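Local coordinates for protocatechuate decarboxylase (Klebsiella pneumoniae, PDB 5O3M), which decarboxylates protocatechuate (3,4-dihydroxybenzoate) as a prenylated-flavin-dependent member of the UbiD family, here crystallised in its apo form, at residues I25-L28 with R29-I32; D148-L151 with R152-L155; A257-L260 with R261-P264. All blocks are in the same frame, centred on the assembly; numbering follows the deposited sequence.

How the contacts relate
All three contacts are helix ends: contacts 1 and 2 start helices 28-36 and 151-154 with an aspartate N-cap, whereas contact 3 ends helix 254-261 with a Schellman motif. Contact 1 is the most buried; contacts 2 and 3 are partly buried and include exposed side chains. Contacts 1 and 3 are neighbours, their centres about 13 Å apart, joined by a probable hydrogen bond from R263 NH2 to Q26 OE1 (2.8 Å). Contact 2 stands apart, its centre about 27 Å from that of contact 1 and 34 Å from that of contact 3. Its aspartate pairs with a local arginine, while D27 takes its arginines from distant parts of the chain.

Contact 1: residues I25-L28 with R29-I32; sequences IQDL and RDAI
D27 OD1 accepts a hydrogen bond from D30 N at 2.9 Å with an N-H...O angle of 177°, the capping bond that identifies D27 as N-cap of helix 28-36. Its CG lies between the backbone N and the carbonyl carbon (chi1 62°), which folds the carboxylate back over the first turn, and the donor meets OD1 nearly along its C-O axis. D30, three residues on, reaches the other way: its OD2 accepts from Q26 N at 3.0 Å through the anti lone pair. The two aspartates thus tie the approach to the helix in both directions, although the donor, Q26 N, belongs to the residue before the N-cap, so the pair is not a strict capping box. Their like charges come close, D27 OD1 to D30 OD1 being 3.5 Å; salt bridges from R280 and R332 to D27 OD2 probably offset part of that repulsion. Regular helical bonding follows, with I32 N 2.9 Å from L28 O. On the apolar side I25 lays its CG2 against the CB of D30 (3.8 Å), the two side chains running antiparallel alongside each other. Further along, L28 CG meets I32 CD1 at 4.2 Å.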
loop_
_atom_site.group_PDB
_atom_site.type_symbol
_atom_site.label_atom_id
_atom_site.label_comp_id
_atom_site.label_asym_id
_atom_site.label_seq_id
_atom_site.Cartn_x
_atom_site.Cartn_y
_atom_site.Cartn_z
ATOM N N ILE A 25 -41.650 0.948 37.906
ATOM C CA ILE A 25 -40.540 0.384 38.667
ATOM C C ILE A 25 -39.855 1.481 39.475
ATOM O O ILE A 25 -39.527 2.544 38.937
ATOM C CB ILE A 25 -39.546 -0.297 37.717
ATOM C CG1 ILE A 25 -40.195 -1.515 37.047
ATOM C CG2 ILE A 25 -38.245 -0.625 38.439
ATOM C CD1 ILE A 25 -39.485 -1.962 35.782
ATOM N N GLN A 26 -39.627 1.228 40.774
ATOM C CA GLN A 26 -38.845 2.145 41.599
ATOM C C GLN A 26 -37.642 1.494 42.276
ATOM O O GLN A 26 -36.821 2.210 42.860
ATOM C CB GLN A 26 -39.728 2.829 42.667
ATOM C CG GLN A 26 -40.186 1.932 43.827
ATOM C CD GLN A 26 -40.707 2.710 45.050
ATOM O OE1 GLN A 26 -40.351 3.871 45.279
ATOM N NE2 GLN A 26 -41.552 2.058 45.838
ATOM N N ASP A 27 -37.491 0.176 42.199
ATOM C CA ASP A 27 -36.331 -0.488 42.774
ATOM C C ASP A 27 -36.127 -1.806 42.044
ATOM O O ASP A 27 -36.832 -2.116 41.079
ATOM C CB ASP A 27 -36.491 -0.685 44.287
ATOM C CG ASP A 27 -37.682 -1.590 44.660
ATOM O OD1 ASP A 27 -38.125 -2.427 43.835
ATOM O OD2 ASP A 27 -38.170 -1.460 45.796
ATOM N N LEU A 28 -35.152 -2.587 42.524
ATOM C CA LEU A 28 -34.777 -3.829 41.853
ATOM C C LEU A 28 -35.892 -4.872 41.915
ATOM O O LEU A 28 -36.116 -5.603 40.942
ATOM C CB LEU A 28 -33.499 -4.388 42.471
ATOM C CG LEU A 28 -33.012 -5.754 41.976
ATOM C CD1 LEU A 28 -32.578 -5.735 40.497
ATOM C CD2 LEU A 28 -31.875 -6.223 42.852
ATOM N N ARG A 29 -36.582 -4.983 43.055
ATOM C CA ARG A 29 -37.661 -5.965 43.164
ATOM C C ARG A 29 -38.786 -5.674 42.178
ATOM O O ARG A 29 -39.279 -6.590 41.506
ATOM C CB ARG A 29 -38.173 -6.034 44.611
ATOM C CG ARG A 29 -37.073 -6.584 45.525
ATOM C CD ARG A 29 -37.454 -6.761 46.993
ATOM N NE ARG A 29 -36.231 -7.014 47.743
ATOM C CZ ARG A 29 -36.164 -7.452 48.994
ATOM N NH1 ARG A 29 -37.272 -7.714 49.687
ATOM N NH2 ARG A 29 -34.969 -7.631 49.551
ATOM N N ASP A 30 -39.195 -4.404 42.049
ATOM C CA ASP A 30 -40.166 -4.068 41.005
ATOM C C ASP A 30 -39.695 -4.559 39.646
ATOM O O ASP A 30 -40.494 -5.061 38.846
ATOM C CB ASP A 30 -40.421 -2.562 40.943
ATOM C CG ASP A 30 -41.092 -2.030 42.177
ATOM O OD1 ASP A 30 -41.549 -2.841 43.005
ATOM O OD2 ASP A 30 -41.147 -0.795 42.326
ATOM N N ALA A 31 -38.397 -4.424 39.361
ATOM C CA ALA A 31 -37.894 -4.825 38.048
ATOM C C ALA A 31 -37.984 -6.329 37.867
ATOM O O ALA A 31 -38.354 -6.810 36.789
ATOM C CB ALA A 31 -36.456 -4.344 37.858
ATOM N N ILE A 32 -37.640 -7.088 38.913
ATOM C CA ILE A 32 -37.796 -8.540 38.874
ATOM C C ILE A 32 -39.260 -8.911 38.671
ATOM O O ILE A 32 -39.581 -9.858 37.941
ATOM C CB ILE A 32 -37.230 -9.169 40.164
ATOM C CG1 ILE A 32 -35.730 -8.896 40.285
ATOM C CG2 ILE A 32 -37.549 -10.665 40.215
ATOM C CD1 ILE A 32 -35.130 -9.380 41.587
#

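Contact 2: residues D148-L151 with R152-L155; sequences DFDL and RTLL
R152 folds back on D150 side-on, two nitrogens gripping two oxygens, at the start of the short helix 151-154, of which D150 is the N-cap. R152 NH2 lies 2.8 Å from D150 OD1, and R152 NE 2.9 Å from D150 OD2; both are hydrogen bonds within one salt bridge. A bend at chi3 (-57°) brings the guanidinium round, so that the carboxylate sits at its edge rather than over a face. The fit is not coplanar: the two planes are turned 43° apart. The backbone N of R152 supplies the capping bond, reaching D150 OD2 at 3.0 Å from above the carboxylate plane, while NE uses the syn lone pair of the same oxygen.

At T153 the backbone takes over. T153 N donates to D150 O from above the carbonyl plane, and the hydroxyl oxygen T153 OG1 lies 3.3 Å from D150 O. L154 N then bonds to the same carbonyl oxygen at 3.0 Å, nearly in line with its C=O, so D150 O serves two successive amides. The L154 side chain lies roughly perpendicular to that of F149, its CD2 lying 4.2 Å from F149 CE2; V326, V329 and F142 of the underlying antiparallel sheet flank this apolar side.

L155 leaves the helix. Its N makes a weak bond to L151 O at 3.4 Å, and a water donates to both L151 O and L155 O, bridging the carbonyls where the helix ends.

D150 thus caps the helix start with both its carboxylate and its carbonyl. With an arginine and a backbone amide as donors, its negative charge is probably stabilised, as the helix N-terminus would also favour.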
loop_
_atom_site.group_PDB
_atom_site.type_symbol
_atom_site.label_atom_id
_atom_site.label_comp_id
_atom_site.label_asym_id
_atom_site.label_seq_id
_atom_site.Cartn_x
_atom_site.Cartn_y
_atom_site.Cartn_z
ATOM N N ASP A 148 -17.623 -8.815 65.893
ATOM C CA ASP A 148 -17.861 -9.976 65.043
ATOM C C ASP A 148 -18.072 -9.612 63.577
ATOM O O ASP A 148 -18.151 -10.515 62.739
ATOM C CB ASP A 148 -19.069 -10.767 65.550
ATOM C CG ASP A 148 -18.907 -11.217 66.983
ATOM O OD1 ASP A 148 -19.682 -10.743 67.845
ATOM O OD2 ASP A 148 -17.987 -12.020 67.244
ATOM N N PHE A 149 -18.174 -8.325 63.250
ATOM C CA PHE A 149 -18.309 -7.913 61.862
ATOM C C PHE A 149 -17.177 -8.495 61.028
ATOM O O PHE A 149 -16.009 -8.431 61.416
ATOM C CB PHE A 149 -18.306 -6.383 61.759
ATOM C CG PHE A 149 -18.441 -5.874 60.347
ATOM C CD1 PHE A 149 -17.327 -5.762 59.528
ATOM C CD2 PHE A 149 -19.685 -5.524 59.837
ATOM C CE1 PHE A 149 -17.444 -5.300 58.207
ATOM C CE2 PHE A 149 -19.815 -5.065 58.522
ATOM C CZ PHE A 149 -18.691 -4.953 57.707
ATOM N N ASP A 150 -17.531 -9.063 59.878
ATOM C CA ASP A 150 -16.532 -9.559 58.936
ATOM C C ASP A 150 -17.140 -9.499 57.540
ATOM O O ASP A 150 -17.988 -10.325 57.190
ATOM C CB ASP A 150 -16.086 -10.979 59.284
ATOM C CG ASP A 150 -14.872 -11.433 58.469
ATOM O OD1 ASP A 150 -14.178 -12.361 58.937
ATOM O OD2 ASP A 150 -14.591 -10.856 57.382
ATOM N N LEU A 151 -16.695 -8.523 56.747
ATOM C CA LEU A 151 -17.189 -8.372 55.383
ATOM C C LEU A 151 -17.211 -9.701 54.637
ATOM O O LEU A 151 -18.130 -9.967 53.855
ATOM C CB LEU A 151 -16.322 -7.350 54.643
ATOM C CG LEU A 151 -16.809 -6.847 53.289
ATOM C CD1 LEU A 151 -18.258 -6.379 53.390
ATOM C CD2 LEU A 151 -15.912 -5.705 52.847
ATOM N N ARG A 152 -16.216 -10.561 54.884
ATOM C CA ARG A 152 -16.030 -11.749 54.055
ATOM C C ARG A 152 -17.078 -12.822 54.327
ATOM O O ARG A 152 -17.353 -13.651 53.452
ATOM C CB ARG A 152 -14.628 -12.319 54.267
ATOM C CG ARG A 152 -13.505 -11.365 53.883
ATOM C CD ARG A 152 -12.183 -11.793 54.504
ATOM N NE ARG A 152 -12.302 -11.881 55.959
ATOM C CZ ARG A 152 -11.274 -12.023 56.793
ATOM N NH1 ARG A 152 -10.034 -12.085 56.330
ATOM N NH2 ARG A 152 -11.487 -12.098 58.093
ATOM N N THR A 153 -17.657 -12.846 55.528
ATOM C CA THR A 153 -18.695 -13.816 55.845
ATOM C C THR A 153 -20.101 -13.230 55.789
ATOM O O THR A 153 -21.068 -13.992 55.695
ATOM C CB THR A 153 -18.465 -14.410 57.239
ATOM O OG1 THR A 153 -18.589 -13.367 58.209
ATOM C CG2 THR A 153 -17.076 -15.014 57.341
ATOM N N LEU A 154 -20.234 -11.903 55.861
ATOM C CA LEU A 154 -21.553 -11.281 55.802
ATOM C C LEU A 154 -22.137 -11.348 54.394
ATOM O O LEU A 154 -23.338 -11.591 54.225
ATOM C CB LEU A 154 -21.467 -9.829 56.274
ATOM C CG LEU A 154 -22.795 -9.077 56.369
ATOM C CD1 LEU A 154 -23.639 -9.680 57.486
ATOM C CD2 LEU A 154 -22.556 -7.602 56.605
ATOM N N LEU A 155 -21.295 -11.146 53.379
ATOM C CA LEU A 155 -21.693 -10.970 51.990
ATOM C C LEU A 155 -21.023 -12.009 51.102
ATOM O O LEU A 155 -19.797 -12.180 51.180
ATOM C CB LEU A 155 -21.306 -9.569 51.485
ATOM C CG LEU A 155 -22.035 -8.390 52.091
ATOM C CD1 LEU A 155 -21.855 -7.172 51.197
ATOM C CD2 LEU A 155 -23.503 -8.765 52.225
HETATM O O HOH W 1 -17.682 -10.291 51.156
#

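Contact 3: residues A257-L260 with R261-P264; sequences AGAL and RQRP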
loop_
_atom_site.group_PDB
_atom_site.type_symbol
_atom_site.label_atom_id
_atom_site.label_comp_id
_atom_site.label_asym_id
_atom_site.label_seq_id
_atom_site.Cartn_x
_atom_site.Cartn_y
_atom_site.Cartn_z
ATOM N N ALA A 257 -32.265 8.082 35.551
ATOM C CA ALA A 257 -33.276 7.186 36.107
ATOM C C ALA A 257 -34.529 7.960 36.512
ATOM O O ALA A 257 -35.653 7.470 36.342
ATOM C CB ALA A 257 -32.709 6.406 37.298
ATOM N N GLY A 258 -34.360 9.175 37.038
ATOM C CA GLY A 258 -35.521 9.965 37.422
ATOM C C GLY A 258 -36.436 10.263 36.250
ATOM O O GLY A 258 -37.665 10.258 36.389
ATOM N N ALA A 259 -35.845 10.546 35.084
ATOM C CA ALA A 259 -36.639 10.810 33.887
ATOM C C ALA A 259 -37.230 9.521 33.338
ATOM O O ALA A 259 -38.399 9.485 32.934
ATOM C CB ALA A 259 -35.776 11.508 32.831
ATOM N N LEU A 260 -36.436 8.447 33.340
ATOM C CA LEU A 260 -36.907 7.152 32.866
ATOM C C LEU A 260 -38.137 6.680 33.641
ATOM O O LEU A 260 -39.068 6.115 33.056
ATOM C CB LEU A 260 -35.765 6.136 32.957
ATOM C CG LEU A 260 -34.681 6.347 31.880
ATOM C CD1 LEU A 260 -33.427 5.501 32.090
ATOM C CD2 LEU A 260 -35.264 6.094 30.513
ATOM N N ARG A 261 -38.169 6.911 34.955
ATOM C CA ARG A 261 -39.292 6.474 35.770
ATOM C C ARG A 261 -40.330 7.563 36.000
ATOM O O ARG A 261 -41.419 7.251 36.489
ATOM C CB ARG A 261 -38.814 5.958 37.144
ATOM C CG ARG A 261 -37.924 4.726 37.094
ATOM C CD ARG A 261 -38.468 3.624 36.174
ATOM N NE ARG A 261 -37.563 2.476 36.152
ATOM C CZ ARG A 261 -37.527 1.551 35.194
ATOM N NH1 ARG A 261 -38.350 1.625 34.162
ATOM N NH2 ARG A 261 -36.658 0.551 35.263
ATOM N N GLN A 262 -40.028 8.816 35.667
ATOM C CA GLN A 262 -40.889 9.946 36.019
ATOM C C GLN A 262 -41.167 9.942 37.522
ATOM O O GLN A 262 -42.300 10.099 37.987
ATOM C CB GLN A 262 -42.179 9.938 35.197
ATOM C CG GLN A 262 -41.962 10.256 33.702
ATOM C CD GLN A 262 -41.264 11.591 33.471
ATOM O OE1 GLN A 262 -41.788 12.645 33.825
ATOM N NE2 GLN A 262 -40.074 11.547 32.870
ATOM N N ARG A 263 -40.094 9.762 38.283
ATOM C CA ARG A 263 -40.125 9.647 39.728
ATOM C C ARG A 263 -38.707 9.821 40.254
ATOM O O ARG A 263 -37.796 9.097 39.836
ATOM C CB ARG A 263 -40.711 8.298 40.137
ATOM C CG ARG A 263 -40.787 8.069 41.620
ATOM C CD ARG A 263 -41.926 7.106 41.949
ATOM N NE ARG A 263 -41.739 6.436 43.235
ATOM C CZ ARG A 263 -41.769 7.060 44.407
ATOM N NH1 ARG A 263 -41.968 8.371 44.450
ATOM N NH2 ARG A 263 -41.590 6.377 45.535
ATOM N N PRO A 264 -38.478 10.770 41.155
ATOM C CA PRO A 264 -37.108 11.014 41.632
ATOM C C PRO A 264 -36.536 9.804 42.360
ATOM O O PRO A 264 -37.225 9.127 43.126
ATOM C CB PRO A 264 -37.266 12.215 42.575
ATOM C CG PRO A 264 -38.589 12.867 42.147
ATOM C CD PRO A 264 -39.453 11.722 41.719
#
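This local contact is a Schellman motif, the C-terminal close of helix 254-261 just before the chain runs on to strand 266-269. The defining evidence is a pair of backbone bonds and one unusual conformation. R263 N donates to G258 O at 3.1 Å, lying in the carbonyl plane, whereas the inner bond from Q262 N to A259 O is weak, at 3.3 Å. Q262 is the C-prime residue, with phi positive at 54°, and its backbone turns the chain out of the helix. Immediately before the reversal, R261 N still makes a helical bond to A257 O (2.9 Å).

A side chain reinforces the turn. Q262 NE2 reaches A259 O at 2.7 Å, in the carbonyl plane and on a lone pair, so this oxygen receives both the amide side chain and the weak backbone bond of one residue. The Q262 chain can curl back this far because it bends at chi2 (-56°). The chain beyond the turn passes close to G258, whose CA makes a CA-H...O contact with R263 O at 3.4 Å.

R261 also bends at chi2 and lays its CG against A257 O (3.6 Å), carrying the guanidinium off to a salt bridge with D233 and a hydrogen bond to the carbonyl of L105. L260 and A259 pack on A120 of helix 113-122, L260 and R261 on L106 of helix 99-106, and A257, L260 and R261 on helix 234-240, so that the helix ends among three others.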